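PDB 3DC4: kinesin-like protein Nod, which binds microtubules and hydrolyses ATP through the kinesin catalytic domain studied here, and is required to segregate non-exchange chromosomes in Drosophila meiosis. Local coordinates for residues A[98-103]-A[110-115]; A[27-32]-A[73-78]; A[126-131]-A[237-242]; A[306-311]-A[326-331]. All coordinates share one frame; numbering follows the deposited sequence.

Contact 1: residues A[98-103]-A[110-115]; sequences ALAYGQ and YSMGMT. With ADP (adenosine-5'-diphosphate), chain C.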
# COMPACT_ATOMS: atom_id res chain seq x y z
N ALA A 98 -1.52 2.33 1.78
CA ALA A 98 -1.69 2.20 0.34
C ALA A 98 -1.08 0.83 0.07
O ALA A 98 0.10 0.59 0.32
CB ALA A 98 -0.92 3.30 -0.41
N LEU A 99 -1.91 -0.08 -0.44
CA LEU A 99 -1.47 -1.44 -0.69
C LEU A 99 -1.64 -1.92 -2.12
O LEU A 99 -2.74 -1.86 -2.68
CB LEU A 99 -2.20 -2.38 0.28
CG LEU A 99 -1.96 -3.89 0.23
CD1 LEU A 99 -2.32 -4.49 1.58
CD2 LEU A 99 -2.78 -4.52 -0.89
N ALA A 100 -0.54 -2.40 -2.68
CA ALA A 100 -0.55 -2.92 -4.04
C ALA A 100 -0.62 -4.44 -3.95
O ALA A 100 0.08 -5.07 -3.15
CB ALA A 100 0.72 -2.49 -4.79
N TYR A 101 -1.48 -5.02 -4.77
CA TYR A 101 -1.62 -6.46 -4.80
C TYR A 101 -1.89 -6.89 -6.22
O TYR A 101 -2.20 -6.07 -7.09
CB TYR A 101 -2.78 -6.91 -3.90
CG TYR A 101 -4.16 -6.66 -4.48
CD1 TYR A 101 -4.78 -5.41 -4.36
CD2 TYR A 101 -4.87 -7.69 -5.10
CE1 TYR A 101 -6.08 -5.20 -4.85
CE2 TYR A 101 -6.16 -7.49 -5.60
CZ TYR A 101 -6.76 -6.25 -5.47
OH TYR A 101 -8.04 -6.03 -5.93
N GLY A 102 -1.77 -8.19 -6.47
CA GLY A 102 -2.00 -8.70 -7.80
C GLY A 102 -0.88 -9.61 -8.23
O GLY A 102 0.09 -9.81 -7.50
N GLN A 103 -1.01 -10.15 -9.43
CA GLN A 103 -0.05 -11.08 -10.01
C GLN A 103 1.38 -10.56 -10.16
O GLN A 103 1.60 -9.39 -10.47
CB GLN A 103 -0.57 -11.54 -11.37
CG GLN A 103 0.18 -12.68 -12.00
CD GLN A 103 -0.29 -12.98 -13.42
OE1 GLN A 103 0.10 -13.98 -14.01
NE2 GLN A 103 -1.12 -12.10 -13.97
N TYR A 110 6.95 -1.42 -8.98
CA TYR A 110 7.15 -0.23 -9.80
C TYR A 110 6.24 0.90 -9.32
O TYR A 110 6.70 2.02 -9.10
CB TYR A 110 6.83 -0.56 -11.27
CG TYR A 110 6.83 0.64 -12.19
CD1 TYR A 110 8.01 1.12 -12.74
CD2 TYR A 110 5.64 1.31 -12.50
CE1 TYR A 110 8.02 2.22 -13.59
CE2 TYR A 110 5.64 2.42 -13.33
CZ TYR A 110 6.83 2.87 -13.87
OH TYR A 110 6.84 3.96 -14.71
N SER A 111 4.95 0.60 -9.13
CA SER A 111 3.96 1.59 -8.70
C SER A 111 4.22 2.15 -7.30
O SER A 111 4.09 3.35 -7.07
CB SER A 111 2.55 0.98 -8.74
OG SER A 111 2.17 0.64 -10.06
N MET A 112 4.59 1.29 -6.37
CA MET A 112 4.81 1.73 -5.01
C MET A 112 6.16 2.41 -4.80
O MET A 112 6.36 3.10 -3.81
CB MET A 112 4.66 0.55 -4.05
CG MET A 112 3.31 -0.16 -4.15
SD MET A 112 1.92 1.00 -4.24
CE MET A 112 1.33 0.93 -2.54
N GLY A 113 7.07 2.20 -5.75
CA GLY A 113 8.39 2.82 -5.65
C GLY A 113 9.31 2.14 -4.65
O GLY A 113 9.97 2.80 -3.86
N MET A 114 9.35 0.81 -4.71
CA MET A 114 10.17 0.01 -3.81
C MET A 114 11.64 -0.05 -4.17
O MET A 114 12.47 -0.48 -3.37
CB MET A 114 9.60 -1.41 -3.74
CG MET A 114 8.21 -1.48 -3.14
SD MET A 114 8.18 -0.89 -1.43
CE MET A 114 9.14 -2.15 -0.62
N THR A 115 11.98 0.37 -5.39
CA THR A 115 13.36 0.36 -5.85
C THR A 115 14.05 1.65 -5.43
O THR A 115 13.46 2.72 -5.48
CB THR A 115 13.43 0.23 -7.39
OG1 THR A 115 12.82 -1.01 -7.79
CG2 THR A 115 14.88 0.24 -7.87
PB ADP C . 5.68 -6.77 -9.69
O1B ADP C . 4.22 -6.69 -9.53
O2B ADP C . 6.36 -5.98 -8.51
O3B ADP C . 6.07 -8.40 -9.65
PA ADP C . 7.18 -4.94 -11.10
O1A ADP C . 6.65 -3.85 -10.30
O2A ADP C . 8.53 -5.49 -10.50
O3A ADP C . 6.05 -6.14 -11.15
O5' ADP C . 7.37 -4.44 -12.61
C5' ADP C . 7.92 -5.50 -13.41
C4' ADP C . 8.66 -4.88 -14.59
O4' ADP C . 7.75 -4.11 -15.42
C3' ADP C . 9.77 -3.87 -14.10
O3' ADP C . 10.74 -3.63 -15.11
C2' ADP C . 8.90 -2.55 -14.14
O2' ADP C . 9.75 -1.39 -14.30
C1' ADP C . 8.07 -2.72 -15.44
N9 ADP C . 6.84 -1.94 -15.37
C8 ADP C . 5.69 -2.29 -14.69
N7 ADP C . 4.82 -1.31 -14.72
C5 ADP C . 5.27 -0.36 -15.59
C6 ADP C . 4.80 0.90 -16.03
N6 ADP C . 3.52 1.33 -15.71
N1 ADP C . 5.61 1.67 -16.79
C2 ADP C . 6.79 1.22 -17.22
N3 ADP C . 7.29 0.05 -16.82
C4 ADP C . 6.60 -0.73 -15.98
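M112, the last residue of helix 108-112, lies against A98 and A100 of strand 96-101, the two elements that the P-loop joins in this nucleotide-binding fold. The packing is tight where the methionine meets the strand. M112 CG sits 3.5 Å from A100 CB, and the sulfur follows it past the same methyl. The bends at chi2 (-44°) and chi3 (-101°) fold the chain back along the strand, so that CE reaches A98 O at 3.1 Å, a close approach, and stands 3.9 Å from A98 CB. Small alanines on this face of the strand let the helix come near, with CA of A100 and M112 7.2 Å apart. No hydrogen bond links the two segments. Just beyond M112, G113 with its positive phi ends the helix as the C-prime residue of a Schellman motif, M114 N bonding to S109 O.

The loose side is at Y110, which is partly exposed and does not touch the strand segment. It turns instead toward ADP, whose adenine lies over one face of the phenol ring with C5 3.5 Å above its plane. Its backbone fixes the nucleotide too: Y110 N donates to ADP O1A at 2.8 Å, with an N-H...O angle of 162°.

Contact 2: residues A[27-32]-A[73-78]; sequences AVREAP and ISQDEM. With ADP (adenosine-5'-diphosphate), chain C.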
# COMPACT_ATOMS: atom_id res chain seq x y z
N ALA A 27 -8.38 1.06 -6.44
CA ALA A 27 -7.94 1.47 -7.76
C ALA A 27 -7.34 0.28 -8.49
O ALA A 27 -6.85 -0.66 -7.86
CB ALA A 27 -6.88 2.56 -7.63
N VAL A 28 -7.40 0.31 -9.82
CA VAL A 28 -6.83 -0.73 -10.65
C VAL A 28 -5.90 -0.08 -11.65
O VAL A 28 -6.21 0.96 -12.23
CB VAL A 28 -7.91 -1.52 -11.43
CG1 VAL A 28 -7.25 -2.60 -12.29
CG2 VAL A 28 -8.89 -2.17 -10.45
N ARG A 29 -4.74 -0.71 -11.84
CA ARG A 29 -3.76 -0.21 -12.80
C ARG A 29 -3.38 -1.33 -13.75
O ARG A 29 -2.91 -2.38 -13.33
CB ARG A 29 -2.50 0.30 -12.10
CG ARG A 29 -1.53 1.00 -13.07
CD ARG A 29 -0.24 1.50 -12.40
NE ARG A 29 0.44 2.47 -13.26
CZ ARG A 29 1.58 3.08 -12.96
NH1 ARG A 29 2.18 2.82 -11.81
NH2 ARG A 29 2.11 3.97 -13.80
N GLU A 30 -3.60 -1.08 -15.04
CA GLU A 30 -3.27 -2.05 -16.07
C GLU A 30 -1.78 -1.98 -16.35
O GLU A 30 -1.24 -0.89 -16.57
CB GLU A 30 -4.05 -1.72 -17.35
CG GLU A 30 -3.65 -2.57 -18.56
CD GLU A 30 -4.36 -2.13 -19.83
OE1 GLU A 30 -4.38 -0.91 -20.10
OE2 GLU A 30 -4.89 -2.99 -20.56
N ALA A 31 -1.10 -3.12 -16.32
CA ALA A 31 0.34 -3.14 -16.59
C ALA A 31 0.56 -2.94 -18.10
O ALA A 31 -0.37 -3.13 -18.90
CB ALA A 31 0.93 -4.48 -16.14
N PRO A 32 1.77 -2.53 -18.50
CA PRO A 32 2.09 -2.32 -19.92
C PRO A 32 1.92 -3.59 -20.73
O PRO A 32 2.16 -4.70 -20.23
CB PRO A 32 3.55 -1.88 -19.89
CG PRO A 32 3.68 -1.22 -18.57
CD PRO A 32 2.91 -2.13 -17.65
N ILE A 73 -1.24 5.62 -18.11
CA ILE A 73 -1.17 6.55 -16.99
C ILE A 73 0.25 6.61 -16.42
O ILE A 73 0.86 5.58 -16.13
CB ILE A 73 -2.15 6.15 -15.87
CG1 ILE A 73 -3.58 6.16 -16.40
CG2 ILE A 73 -2.02 7.11 -14.69
CD1 ILE A 73 -4.09 7.55 -16.78
N SER A 74 0.77 7.82 -16.25
CA SER A 74 2.12 7.98 -15.71
C SER A 74 2.12 7.85 -14.19
O SER A 74 1.06 7.88 -13.55
CB SER A 74 2.68 9.35 -16.08
OG SER A 74 2.02 10.38 -15.37
N GLN A 75 3.31 7.73 -13.62
CA GLN A 75 3.49 7.62 -12.17
C GLN A 75 2.96 8.89 -11.51
O GLN A 75 2.25 8.83 -10.50
CB GLN A 75 4.97 7.46 -11.83
CG GLN A 75 5.62 6.14 -12.24
CD GLN A 75 5.20 4.98 -11.35
OE1 GLN A 75 4.01 4.75 -11.13
NE2 GLN A 75 6.17 4.24 -10.84
N ASP A 76 3.31 10.04 -12.07
CA ASP A 76 2.87 11.32 -11.54
C ASP A 76 1.35 11.40 -11.42
O ASP A 76 0.82 11.75 -10.37
CB ASP A 76 3.39 12.47 -12.41
CG ASP A 76 2.79 13.82 -12.02
OD1 ASP A 76 1.85 14.28 -12.70
OD2 ASP A 76 3.25 14.41 -11.02
N GLU A 77 0.66 11.08 -12.51
CA GLU A 77 -0.80 11.12 -12.49
C GLU A 77 -1.39 10.16 -11.47
O GLU A 77 -2.27 10.53 -10.70
CB GLU A 77 -1.36 10.77 -13.87
CG GLU A 77 -1.71 11.98 -14.71
CD GLU A 77 -2.65 12.93 -13.98
OE1 GLU A 77 -3.77 12.51 -13.60
OE2 GLU A 77 -2.27 14.11 -13.78
N MET A 78 -0.91 8.93 -11.48
CA MET A 78 -1.39 7.92 -10.56
C MET A 78 -1.20 8.37 -9.11
O MET A 78 -2.11 8.24 -8.29
CB MET A 78 -0.68 6.59 -10.82
CG MET A 78 -1.14 5.44 -9.94
SD MET A 78 -0.14 5.25 -8.44
CE MET A 78 -1.21 5.89 -7.17
PB ADP C . 5.68 -6.77 -9.69
O1B ADP C . 4.22 -6.69 -9.53
O2B ADP C . 6.36 -5.98 -8.51
O3B ADP C . 6.07 -8.40 -9.65
PA ADP C . 7.18 -4.94 -11.10
O1A ADP C . 6.65 -3.85 -10.30
O2A ADP C . 8.53 -5.49 -10.50
O3A ADP C . 6.05 -6.14 -11.15
O5' ADP C . 7.37 -4.44 -12.61
C5' ADP C . 7.92 -5.50 -13.41
C4' ADP C . 8.66 -4.88 -14.59
O4' ADP C . 7.75 -4.11 -15.42
C3' ADP C . 9.77 -3.87 -14.10
O3' ADP C . 10.74 -3.63 -15.11
C2' ADP C . 8.90 -2.55 -14.14
O2' ADP C . 9.75 -1.39 -14.30
C1' ADP C . 8.07 -2.72 -15.44
N9 ADP C . 6.84 -1.94 -15.37
C8 ADP C . 5.69 -2.29 -14.69
N7 ADP C . 4.82 -1.31 -14.72
C5 ADP C . 5.27 -0.36 -15.59
C6 ADP C . 4.80 0.90 -16.03
N6 ADP C . 3.52 1.33 -15.71
N1 ADP C . 5.61 1.67 -16.79
C2 ADP C . 6.79 1.22 -17.22
N3 ADP C . 7.29 0.05 -16.82
C4 ADP C . 6.60 -0.73 -15.98
O HOH W 1 -0.13 2.78 -16.02
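R29 and Q75 run at about a right angle to each other, the guanidinium and amide planes inclined by 39°; R29 lines the ADP pocket and Q75 stands behind it as a second-shell partner. R29 is extended from CG to NE, chi1 -172° setting CG opposite the main-chain nitrogen, and reaches from strand 23-30 to the start of helix 75-82. Its edge does the bonding: NH1 donates to Q75 OE1 at 2.7 Å, coming from above the amide plane, and NH2 donates to I73 O at 3.1 Å with that oxygen in the guanidinium plane. A water takes the NE proton at 2.8 Å. Over one face of the same group lies the adenine amine, ADP N6, 3.6 Å from NH2. P32 packs CG against adenine C5 at 3.5 Å, on the ring face opposite Y110.

Q75 is itself steadied, NE2 donating to the carbonyls of Y110 and H124. A leucine at R29 would probably leave Q75 OE1 and I73 O without these donors and the adenine amine without its flat neighbour. The acceptors seen here, Q75 OE1 and I73 O, with S111 OG and a water, are neutral, which probably spreads the charge of the buried cation over several dipoles.

Contact 3: residues A[126-131]-A[237-242]; sequences GILPRA and MNIVDL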
# COMPACT_ATOMS: atom_id res chain seq x y z
N GLY A 126 8.30 6.00 -8.12
CA GLY A 126 7.02 5.55 -7.60
C GLY A 126 6.40 6.33 -6.46
O GLY A 126 6.81 7.45 -6.12
N ILE A 127 5.39 5.72 -5.84
CA ILE A 127 4.66 6.34 -4.75
C ILE A 127 5.49 6.74 -3.53
O ILE A 127 5.34 7.85 -3.05
CB ILE A 127 3.50 5.45 -4.29
CG1 ILE A 127 2.43 5.45 -5.39
CG2 ILE A 127 2.93 5.95 -2.97
CD1 ILE A 127 1.28 4.48 -5.16
N LEU A 128 6.36 5.85 -3.05
CA LEU A 128 7.17 6.16 -1.87
C LEU A 128 7.97 7.45 -1.98
O LEU A 128 7.80 8.35 -1.16
CB LEU A 128 8.13 5.01 -1.56
CG LEU A 128 7.73 4.03 -0.45
CD1 LEU A 128 8.76 2.89 -0.38
CD2 LEU A 128 7.66 4.76 0.89
N PRO A 129 8.84 7.57 -2.99
CA PRO A 129 9.62 8.80 -3.11
C PRO A 129 8.78 10.05 -3.34
O PRO A 129 9.14 11.13 -2.87
CB PRO A 129 10.58 8.50 -4.26
CG PRO A 129 9.78 7.55 -5.12
CD PRO A 129 9.13 6.65 -4.11
N ARG A 130 7.67 9.93 -4.06
CA ARG A 130 6.83 11.09 -4.32
C ARG A 130 6.12 11.53 -3.05
O ARG A 130 6.02 12.73 -2.77
CB ARG A 130 5.80 10.78 -5.41
CG ARG A 130 6.44 10.43 -6.75
CD ARG A 130 5.40 10.15 -7.82
NE ARG A 130 6.07 9.74 -9.05
CZ ARG A 130 6.53 10.59 -9.96
NH1 ARG A 130 6.37 11.89 -9.80
NH2 ARG A 130 7.18 10.13 -11.03
N ALA A 131 5.63 10.57 -2.29
CA ALA A 131 4.93 10.88 -1.04
C ALA A 131 5.88 11.56 -0.07
O ALA A 131 5.54 12.58 0.52
CB ALA A 131 4.39 9.61 -0.43
N MET A 237 2.23 6.23 7.18
CA MET A 237 1.84 6.07 5.79
C MET A 237 2.48 4.74 5.43
O MET A 237 3.68 4.67 5.18
CB MET A 237 2.39 7.16 4.87
CG MET A 237 2.20 6.77 3.40
SD MET A 237 1.92 8.11 2.25
CE MET A 237 0.23 8.64 2.68
N ASN A 238 1.67 3.69 5.44
CA ASN A 238 2.13 2.36 5.13
C ASN A 238 2.05 2.10 3.63
O ASN A 238 0.96 2.12 3.05
CB ASN A 238 1.25 1.32 5.83
CG ASN A 238 1.20 1.52 7.33
OD1 ASN A 238 2.22 1.46 8.02
ND2 ASN A 238 0.00 1.79 7.85
N ILE A 239 3.20 1.85 3.02
CA ILE A 239 3.27 1.54 1.61
C ILE A 239 3.50 0.04 1.56
O ILE A 239 4.59 -0.45 1.89
CB ILE A 239 4.43 2.29 0.93
CG1 ILE A 239 4.22 3.80 1.07
CG2 ILE A 239 4.50 1.92 -0.55
CD1 ILE A 239 2.89 4.29 0.52
N VAL A 240 2.46 -0.68 1.18
CA VAL A 240 2.53 -2.14 1.13
C VAL A 240 2.63 -2.71 -0.27
O VAL A 240 1.85 -2.37 -1.16
CB VAL A 240 1.29 -2.74 1.82
CG1 VAL A 240 1.48 -4.23 1.99
CG2 VAL A 240 1.07 -2.04 3.16
N ASP A 241 3.61 -3.59 -0.45
CA ASP A 241 3.87 -4.23 -1.73
C ASP A 241 3.78 -5.73 -1.46
O ASP A 241 4.74 -6.35 -0.99
CB ASP A 241 5.28 -3.84 -2.19
CG ASP A 241 5.63 -4.36 -3.56
OD1 ASP A 241 6.82 -4.22 -3.93
OD2 ASP A 241 4.76 -4.90 -4.27
N LEU A 242 2.62 -6.32 -1.72
CA LEU A 242 2.42 -7.74 -1.46
C LEU A 242 3.07 -8.63 -2.51
O LEU A 242 3.32 -8.21 -3.64
CB LEU A 242 0.93 -8.04 -1.36
CG LEU A 242 0.22 -7.28 -0.24
CD1 LEU A 242 -1.23 -7.73 -0.18
CD2 LEU A 242 0.91 -7.55 1.11
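Helix 127-141 packs on the central sheet through L128, I127 and A131, which meet I239 and M237 of strand 234-241. The helix and strand segments run nearly antiparallel, at 164°, with their axes 10.1 Å apart. I239 is met by both L128 and I127. L128 lies next to it, the two side chains overlapping alongside and running in opposite senses, with L128 CD2 3.6 Å from I239 CG1 and L128 CG 3.8 Å from the same carbon. In L128 chi1 is -100°, off a staggered position, and the end of the chain comes nearer the strand than its CB direction suggests. On the isoleucine, CG1 is anti to the carbonyl carbon (chi1 -61°), and its terminal CD1 meets I127 CG2 at 3.9 Å. Cutting L128 back to an alanine is likely to leave I239 CG1 without its cover and to remove the packing on V224 and I226.

In the kinesin fold this strand leads into the switch II sequence, which begins at D241; D241 OD1 bonds to S109 OG beside the nucleotide. Contacts from I239 and M237 therefore lie on the strand that carries this switch, on the sheet face bearing the P-loop helix. Toward the strand's earlier end the bent chain of M237 brings SD 3.9 Å from A131 CB, a small methyl one helical turn on from L128.

Contact 4: residues A[306-311]-A[326-331]; sequences LTFLAC and LRFGTS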
# COMPACT_ATOMS: atom_id res chain seq x y z
N LEU A 306 -7.61 3.54 3.96
CA LEU A 306 -7.11 2.34 3.30
C LEU A 306 -7.35 2.43 1.80
O LEU A 306 -8.48 2.62 1.35
CB LEU A 306 -7.81 1.10 3.87
CG LEU A 306 -7.52 -0.27 3.25
CD1 LEU A 306 -6.04 -0.56 3.30
CD2 LEU A 306 -8.30 -1.35 4.00
N THR A 307 -6.28 2.31 1.02
CA THR A 307 -6.38 2.38 -0.43
C THR A 307 -5.71 1.17 -1.08
O THR A 307 -4.54 0.88 -0.84
CB THR A 307 -5.73 3.67 -0.98
OG1 THR A 307 -6.47 4.80 -0.51
CG2 THR A 307 -5.75 3.65 -2.51
N PHE A 308 -6.50 0.46 -1.89
CA PHE A 308 -6.04 -0.73 -2.61
C PHE A 308 -5.64 -0.38 -4.02
O PHE A 308 -6.32 0.40 -4.69
CB PHE A 308 -7.17 -1.76 -2.72
CG PHE A 308 -7.49 -2.47 -1.45
CD1 PHE A 308 -6.79 -3.62 -1.09
CD2 PHE A 308 -8.52 -2.02 -0.63
CE1 PHE A 308 -7.13 -4.33 0.06
CE2 PHE A 308 -8.87 -2.72 0.52
CZ PHE A 308 -8.17 -3.88 0.87
N LEU A 309 -4.54 -0.96 -4.49
CA LEU A 309 -4.11 -0.75 -5.87
C LEU A 309 -3.97 -2.12 -6.48
O LEU A 309 -3.00 -2.85 -6.19
CB LEU A 309 -2.77 -0.00 -5.95
CG LEU A 309 -2.23 0.21 -7.38
CD1 LEU A 309 -3.23 1.02 -8.20
CD2 LEU A 309 -0.90 0.96 -7.31
N ALA A 310 -4.95 -2.50 -7.29
CA ALA A 310 -4.94 -3.80 -7.97
C ALA A 310 -4.17 -3.63 -9.25
O ALA A 310 -4.52 -2.81 -10.09
CB ALA A 310 -6.37 -4.23 -8.30
N CYS A 311 -3.10 -4.39 -9.40
CA CYS A 311 -2.30 -4.32 -10.61
C CYS A 311 -2.67 -5.56 -11.41
O CYS A 311 -2.66 -6.66 -10.87
CB CYS A 311 -0.81 -4.34 -10.26
SG CYS A 311 -0.24 -2.80 -9.37
N LEU A 326 -9.37 -8.74 -9.78
CA LEU A 326 -10.48 -7.81 -9.91
C LEU A 326 -11.66 -8.23 -9.02
O LEU A 326 -12.32 -7.37 -8.43
CB LEU A 326 -10.90 -7.69 -11.39
CG LEU A 326 -9.80 -7.09 -12.26
CD1 LEU A 326 -10.12 -7.26 -13.74
CD2 LEU A 326 -9.63 -5.61 -11.92
N ARG A 327 -11.93 -9.53 -8.92
CA ARG A 327 -13.03 -9.99 -8.08
C ARG A 327 -12.75 -9.60 -6.62
O ARG A 327 -13.66 -9.20 -5.89
CB ARG A 327 -13.23 -11.51 -8.22
CG ARG A 327 -13.91 -11.90 -9.54
CD ARG A 327 -13.95 -13.40 -9.74
NE ARG A 327 -14.65 -14.08 -8.66
CZ ARG A 327 -15.97 -14.21 -8.59
NH1 ARG A 327 -16.75 -13.73 -9.54
NH2 ARG A 327 -16.51 -14.83 -7.54
N PHE A 328 -11.50 -9.69 -6.20
CA PHE A 328 -11.18 -9.30 -4.83
C PHE A 328 -11.47 -7.82 -4.64
O PHE A 328 -11.96 -7.41 -3.58
CB PHE A 328 -9.71 -9.59 -4.50
CG PHE A 328 -9.31 -9.09 -3.14
CD1 PHE A 328 -9.60 -9.82 -1.99
CD2 PHE A 328 -8.73 -7.83 -3.00
CE1 PHE A 328 -9.33 -9.30 -0.73
CE2 PHE A 328 -8.46 -7.30 -1.76
CZ PHE A 328 -8.75 -8.04 -0.62
N GLY A 329 -11.17 -7.01 -5.66
CA GLY A 329 -11.41 -5.58 -5.58
C GLY A 329 -12.89 -5.29 -5.35
O GLY A 329 -13.25 -4.41 -4.57
N THR A 330 -13.73 -6.06 -6.03
CA THR A 330 -15.17 -5.90 -5.90
C THR A 330 -15.59 -6.23 -4.46
O THR A 330 -16.41 -5.52 -3.88
CB THR A 330 -15.90 -6.83 -6.88
OG1 THR A 330 -15.49 -6.53 -8.21
CG2 THR A 330 -17.41 -6.66 -6.77
N SER A 331 -15.01 -7.28 -3.89
CA SER A 331 -15.34 -7.67 -2.52
C SER A 331 -14.90 -6.62 -1.51
O SER A 331 -15.66 -6.25 -0.62
CB SER A 331 -14.68 -9.00 -2.18
OG SER A 331 -15.20 -10.05 -2.97
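F308 of strand 305-312 and F328 of helix 319-335 make the aromatic part of this contact, an offset edge-to-face pair. The ring planes stand at 70° and the centroids 5.8 Å apart, with the edge of F328 turned toward the face of F308. The offset puts the nearest atoms at the rims: F328 CE2 is 3.7 Å from F308 CE1, and CE1 lies close to the plane of the F328 ring. The side chains stand roughly perpendicular to each other. F328 has CG anti to the backbone N (chi1 175°), a setting that swings its ring out from a CB not aimed at the strand; F308, by contrast, has its CB pointing toward the helix.

Apolar packing continues around the pair. L326 packs on V28 and F63, and F308 on L99 and I26. Y101 makes a second edge-to-face pair with F328, and L268 of helix 267-279 touches the same ring, so F328 sits between helix 267-279 and strands 96-101 and 305-312.

Between the two segments there is no hydrogen bond; within the helix T330 N donates to L326 O at 3.1 Å, and S331 N to R327 O. The chemistry across the contact is thus dispersion plus the weak electrostatics of an edge-to-face pair, so the fit of the rings probably contributes more than any polar bond to how the last helix of the motor domain lies on the sheet.

In the fold
All four contacts hang on one central sheet of the motor domain, in which strands 23-30, 305-312, 96-101 and 234-241 lie side by side in that order. They follow in series along the chain by their opening segments: contact 2, then 1, 3 and 4. Contacts 1 and 3 are closest, their centres 7 Å apart; contacts 1 and 2 are 11 Å apart, both touch ADP, and are joined directly by hydrogen bonds. Contact 4 lies 13 to 16 Å from the others, bound to contacts 1 and 2 by backbone pairing of its strand. Contacts 1, 2 and 3 lie on one sheet face, the first two at the nucleotide, while contact 4 packs helix 319-335 on the opposite face.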